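Local coordinates for protein thymidylate synthase 1 (PDB 1BKP) that catalyses the reductive methylation of dUMP to dTMP, probably with 5,10-methylenetetrahydrofolate as methyl donor and reductant, supplying thymidylate for DNA synthesis, at residues D13-V26 / G34-Q46. Sequence-based numbering, arbitrary orientation.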
loop_
_atom_site.group_PDB
_atom_site.type_symbol
_atom_site.label_atom_id
_atom_site.label_comp_id
_atom_site.label_asym_id
_atom_site.label_seq_id
_atom_site.Cartn_x
_atom_site.Cartn_y
_atom_site.Cartn_z
ATOM N N ASP A 13 -17.858 -11.304 6.688
ATOM C CA ASP A 13 -17.862 -9.931 7.151
ATOM C C ASP A 13 -18.511 -9.015 6.132
ATOM O O ASP A 13 -19.231 -8.030 6.470
ATOM C CB ASP A 13 -16.420 -9.459 7.440
ATOM C CG ASP A 13 -16.398 -8.049 7.992
ATOM O OD1 ASP A 13 -17.139 -7.841 8.944
ATOM O OD2 ASP A 13 -15.697 -7.141 7.527
ATOM N N ILE A 14 -18.305 -9.351 4.863
ATOM C CA ILE A 14 -18.863 -8.550 3.804
ATOM C C ILE A 14 -20.386 -8.759 3.663
ATOM O O ILE A 14 -21.193 -7.761 3.580
ATOM C CB ILE A 14 -18.129 -8.875 2.424
ATOM C CG1 ILE A 14 -16.681 -8.377 2.477
ATOM C CG2 ILE A 14 -18.851 -8.205 1.199
ATOM C CD1 ILE A 14 -15.844 -8.836 1.189
ATOM N N ILE A 15 -20.780 -10.043 3.725
ATOM C CA ILE A 15 -22.180 -10.398 3.603
ATOM C C ILE A 15 -22.884 -9.782 4.777
ATOM O O ILE A 15 -23.905 -9.215 4.586
ATOM C CB ILE A 15 -22.434 -11.909 3.664
ATOM C CG1 ILE A 15 -22.026 -12.566 2.349
ATOM C CG2 ILE A 15 -23.890 -12.177 4.013
ATOM C CD1 ILE A 15 -21.973 -14.079 2.486
ATOM N N ASN A 16 -22.322 -9.805 5.968
ATOM C CA ASN A 16 -23.005 -9.225 7.110
ATOM C C ASN A 16 -22.927 -7.742 7.391
ATOM O O ASN A 16 -23.901 -7.140 7.805
ATOM C CB ASN A 16 -22.643 -9.965 8.410
ATOM C CG ASN A 16 -22.907 -11.448 8.327
ATOM O OD1 ASN A 16 -23.751 -11.892 7.553
ATOM N ND2 ASN A 16 -22.164 -12.227 9.096
ATOM N N ASN A 17 -21.812 -7.129 7.072
ATOM C CA ASN A 17 -21.575 -5.738 7.416
ATOM C C ASN A 17 -21.249 -4.939 6.208
ATOM O O ASN A 17 -20.953 -3.730 6.315
ATOM C CB ASN A 17 -20.333 -5.698 8.302
ATOM C CG ASN A 17 -20.536 -6.422 9.590
ATOM O OD1 ASN A 17 -21.523 -6.204 10.273
ATOM N ND2 ASN A 17 -19.621 -7.296 9.925
ATOM N N GLY A 18 -21.270 -5.577 5.041
ATOM C CA GLY A 18 -20.908 -4.816 3.843
ATOM C C GLY A 18 -21.845 -3.673 3.459
ATOM O O GLY A 18 -23.043 -3.732 3.724
ATOM N N ILE A 19 -21.315 -2.650 2.816
ATOM C CA ILE A 19 -22.102 -1.510 2.397
ATOM C C ILE A 19 -22.456 -1.576 0.899
ATOM O O ILE A 19 -21.604 -1.842 0.045
ATOM C CB ILE A 19 -21.299 -0.202 2.710
ATOM C CG1 ILE A 19 -20.940 -0.185 4.194
ATOM C CG2 ILE A 19 -22.118 1.054 2.315
ATOM C CD1 ILE A 19 -19.513 0.109 4.407
ATOM N N SER A 20 -23.728 -1.292 0.576
ATOM C CA SER A 20 -24.167 -1.396 -0.777
ATOM C C SER A 20 -23.843 -0.213 -1.631
ATOM O O SER A 20 -23.816 0.854 -1.130
ATOM C CB SER A 20 -25.688 -1.633 -0.749
ATOM O OG SER A 20 -26.190 -1.465 -2.060
ATOM N N ASP A 21 -23.513 -0.397 -2.908
ATOM C CA ASP A 21 -23.329 0.727 -3.800
ATOM C C ASP A 21 -24.586 1.146 -4.522
ATOM O O ASP A 21 -24.516 1.820 -5.563
ATOM C CB ASP A 21 -22.197 0.521 -4.780
ATOM C CG ASP A 21 -22.347 -0.740 -5.606
ATOM O OD1 ASP A 21 -23.410 -1.365 -5.503
ATOM O OD2 ASP A 21 -21.376 -1.068 -6.348
ATOM N N GLU A 22 -25.741 0.735 -3.986
ATOM C CA GLU A 22 -27.071 1.101 -4.599
ATOM C C GLU A 22 -27.234 2.668 -4.731
ATOM O O GLU A 22 -27.905 3.158 -5.622
ATOM C CB GLU A 22 -28.161 0.570 -3.679
ATOM C CG GLU A 22 -28.653 -0.785 -3.964
ATOM C CD GLU A 22 -29.081 -1.523 -2.672
ATOM O OE1 GLU A 22 -29.098 -0.910 -1.569
ATOM O OE2 GLU A 22 -29.352 -2.744 -2.759
ATOM N N GLU A 23 -26.528 3.442 -3.885
ATOM C CA GLU A 23 -26.610 4.884 -3.919
ATOM C C GLU A 23 -26.015 5.537 -5.147
ATOM O O GLU A 23 -26.313 6.742 -5.437
ATOM C CB GLU A 23 -25.970 5.490 -2.694
ATOM C CG GLU A 23 -24.443 5.221 -2.618
ATOM C CD GLU A 23 -23.775 5.918 -1.444
ATOM O OE1 GLU A 23 -24.085 7.098 -1.264
ATOM O OE2 GLU A 23 -22.941 5.284 -0.715
ATOM N N PHE A 24 -25.135 4.805 -5.831
ATOM C CA PHE A 24 -24.485 5.316 -7.011
ATOM C C PHE A 24 -25.129 4.811 -8.287
ATOM O O PHE A 24 -25.824 3.775 -8.274
ATOM C CB PHE A 24 -22.983 4.914 -6.978
ATOM C CG PHE A 24 -22.263 5.385 -5.715
ATOM C CD1 PHE A 24 -22.111 6.711 -5.444
ATOM C CD2 PHE A 24 -21.750 4.480 -4.807
ATOM C CE1 PHE A 24 -21.448 7.160 -4.308
ATOM C CE2 PHE A 24 -21.065 4.915 -3.627
ATOM C CZ PHE A 24 -20.920 6.284 -3.401
ATOM N N ASP A 25 -24.863 5.488 -9.390
ATOM C CA ASP A 25 -25.385 5.056 -10.702
ATOM C C ASP A 25 -24.285 4.149 -11.329
ATOM O O ASP A 25 -23.502 4.577 -12.145
ATOM C CB ASP A 25 -25.684 6.273 -11.562
ATOM C CG ASP A 25 -26.870 7.075 -11.037
ATOM O OD1 ASP A 25 -27.795 6.458 -10.511
ATOM O OD2 ASP A 25 -26.887 8.327 -11.127
ATOM N N VAL A 26 -24.231 2.894 -10.923
ATOM C CA VAL A 26 -23.176 2.002 -11.382
ATOM C C VAL A 26 -23.168 1.774 -12.892
ATOM O O VAL A 26 -24.162 1.844 -13.553
ATOM C CB VAL A 26 -23.176 0.673 -10.578
ATOM C CG1 VAL A 26 -23.140 0.978 -9.074
ATOM C CG2 VAL A 26 -24.386 -0.216 -10.960
ATOM N N GLY A 34 -29.101 -7.410 -18.425
ATOM C CA GLY A 34 -28.845 -5.995 -18.551
ATOM C C GLY A 34 -29.077 -5.085 -17.338
ATOM O O GLY A 34 -28.771 -3.891 -17.409
ATOM N N THR A 35 -29.574 -5.609 -16.227
ATOM C CA THR A 35 -29.825 -4.763 -15.076
ATOM C C THR A 35 -28.519 -4.361 -14.355
ATOM O O THR A 35 -27.471 -4.962 -14.582
ATOM C CB THR A 35 -30.781 -5.476 -14.150
ATOM O OG1 THR A 35 -30.155 -6.651 -13.635
ATOM C CG2 THR A 35 -32.020 -5.947 -14.972
ATOM N N PRO A 36 -28.547 -3.260 -13.560
ATOM C CA PRO A 36 -27.295 -2.875 -12.892
ATOM C C PRO A 36 -26.752 -3.904 -11.889
ATOM O O PRO A 36 -27.499 -4.547 -11.153
ATOM C CB PRO A 36 -27.610 -1.495 -12.272
ATOM C CG PRO A 36 -29.080 -1.424 -12.192
ATOM C CD PRO A 36 -29.553 -2.184 -13.456
ATOM N N ALA A 37 -25.454 -4.116 -11.977
ATOM C CA ALA A 37 -24.747 -5.106 -11.113
ATOM C C ALA A 37 -24.181 -4.324 -9.899
ATOM O O ALA A 37 -23.218 -3.555 -10.082
ATOM C CB ALA A 37 -23.606 -5.777 -11.916
ATOM N N HIS A 38 -24.805 -4.467 -8.730
ATOM C CA HIS A 38 -24.335 -3.737 -7.549
ATOM C C HIS A 38 -23.465 -4.654 -6.687
ATOM O O HIS A 38 -23.441 -5.907 -6.934
ATOM C CB HIS A 38 -25.532 -3.219 -6.748
ATOM C CG HIS A 38 -26.266 -2.096 -7.437
ATOM N ND1 HIS A 38 -25.755 -0.823 -7.524
ATOM C CD2 HIS A 38 -27.432 -2.077 -8.127
ATOM C CE1 HIS A 38 -26.565 -0.058 -8.247
ATOM N NE2 HIS A 38 -27.591 -0.795 -8.620
ATOM N N THR A 39 -22.814 -4.083 -5.669
ATOM C CA THR A 39 -21.928 -4.846 -4.800
ATOM C C THR A 39 -22.071 -4.422 -3.363
ATOM O O THR A 39 -22.775 -3.433 -3.094
ATOM C CB THR A 39 -20.446 -4.561 -5.124
ATOM O OG1 THR A 39 -20.159 -3.170 -4.892
ATOM C CG2 THR A 39 -20.121 -4.911 -6.575
ATOM N N LEU A 40 -21.675 -5.309 -2.453
ATOM C CA LEU A 40 -21.511 -5.023 -1.012
ATOM C C LEU A 40 -19.947 -4.910 -0.824
ATOM O O LEU A 40 -19.205 -5.697 -1.424
ATOM C CB LEU A 40 -21.984 -6.174 -0.072
ATOM C CG LEU A 40 -23.490 -6.517 -0.127
ATOM C CD1 LEU A 40 -23.784 -7.672 0.764
ATOM C CD2 LEU A 40 -24.317 -5.311 0.236
ATOM N N SER A 41 -19.468 -3.964 -0.004
ATOM C CA SER A 41 -18.034 -3.870 0.169
ATOM C C SER A 41 -17.686 -3.432 1.548
ATOM O O SER A 41 -18.528 -2.865 2.284
ATOM C CB SER A 41 -17.461 -2.875 -0.846
ATOM O OG SER A 41 -18.103 -1.628 -0.646
ATOM N N VAL A 42 -16.439 -3.724 1.906
ATOM C CA VAL A 42 -15.809 -3.312 3.174
ATOM C C VAL A 42 -14.408 -2.775 2.781
ATOM O O VAL A 42 -13.920 -2.971 1.658
ATOM C CB VAL A 42 -15.634 -4.406 4.214
ATOM C CG1 VAL A 42 -17.010 -4.881 4.713
ATOM C CG2 VAL A 42 -14.723 -5.583 3.654
ATOM N N ILE A 43 -13.853 -1.952 3.642
ATOM C CA ILE A 43 -12.588 -1.295 3.376
ATOM C C ILE A 43 -11.456 -1.832 4.217
ATOM O O ILE A 43 -11.608 -1.985 5.442
ATOM C CB ILE A 43 -12.755 0.236 3.731
ATOM C CG1 ILE A 43 -13.692 0.943 2.722
ATOM C CG2 ILE A 43 -11.514 0.980 3.639
ATOM C CD1 ILE A 43 -14.036 2.419 3.281
ATOM N N SER A 44 -10.310 -2.032 3.559
ATOM C CA SER A 44 -9.100 -2.435 4.161
ATOM C C SER A 44 -9.090 -3.745 4.935
ATOM O O SER A 44 -9.254 -3.761 6.153
ATOM C CB SER A 44 -8.502 -1.267 4.969
ATOM O OG SER A 44 -7.194 -1.532 5.380
ATOM N N LYS A 45 -8.788 -4.836 4.240
ATOM C CA LYS A 45 -8.711 -6.175 4.906
ATOM C C LYS A 45 -7.277 -6.697 4.626
ATOM O O LYS A 45 -6.656 -6.337 3.618
ATOM C CB LYS A 45 -9.738 -7.182 4.281
ATOM C CG LYS A 45 -11.201 -6.742 4.573
ATOM C CD LYS A 45 -11.512 -7.021 6.072
ATOM C CE LYS A 45 -12.913 -6.772 6.462
ATOM N NZ LYS A 45 -13.135 -7.479 7.793
ATOM N N GLN A 46 -6.886 -7.704 5.387
ATOM C CA GLN A 46 -5.538 -8.244 5.271
ATOM C C GLN A 46 -5.523 -9.757 5.519
ATOM O O GLN A 46 -6.191 -10.223 6.434
ATOM C CB GLN A 46 -4.619 -7.589 6.346
ATOM C CG GLN A 46 -3.223 -8.145 6.254
ATOM C CD GLN A 46 -2.244 -7.507 7.190
ATOM O OE1 GLN A 46 -1.966 -8.079 8.225
ATOM N NE2 GLN A 46 -1.666 -6.365 6.809
HETATM O O HOH W 1 -20.323 -1.562 -2.432
HETATM O O HOH W 2 -21.097 -2.031 -8.945
#
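The H38 ring sits between E22 and V26. The E22 CA-H lies over one face as a CH-pi contact, 4.1 Å from the ring centroid. V26 covers the opposite face, with CG2 3.5 Å from H38 CE1. At the ring edge, H38 ND1 donates to D21 OD1 within its own ring plane. F24 O also lies at the edge, in that plane. The D21 carboxylate is turned 73° from the ring, and ND1 meets OD1 from above the carboxylate plane. T39 N reaches D21 OD1 from the other side of this plane, at 2.8 Å and nearly straight (167°). D21 OD2 accepts a hydrogen bond from a water that also donates to A37 O. With an alanine at D21, T39 N and H38 ND1 would probably lose their shared acceptor, and the H38 ring would be freer to turn. Strand 19-20, an outermost strand of the large sheet within the chain, pairs antiparallel with strand 39-49 in the thymidylate synthase fold. I19 and S41 exchange two backbone bonds; I19 N to S41 O is 2.8 Å. T39 packs on R140 of the second subunit, which probably binds dUMP. At the helix end, I14 CG1 meets V42 CG2 at 3.6 Å. D13 CG stands anti to its N (chi1 -177°), directing the carboxylate to K45. K45 NZ forms a salt bridge with D13 OD2 at 2.6 Å, while N17 ND2 donates to D13 OD1.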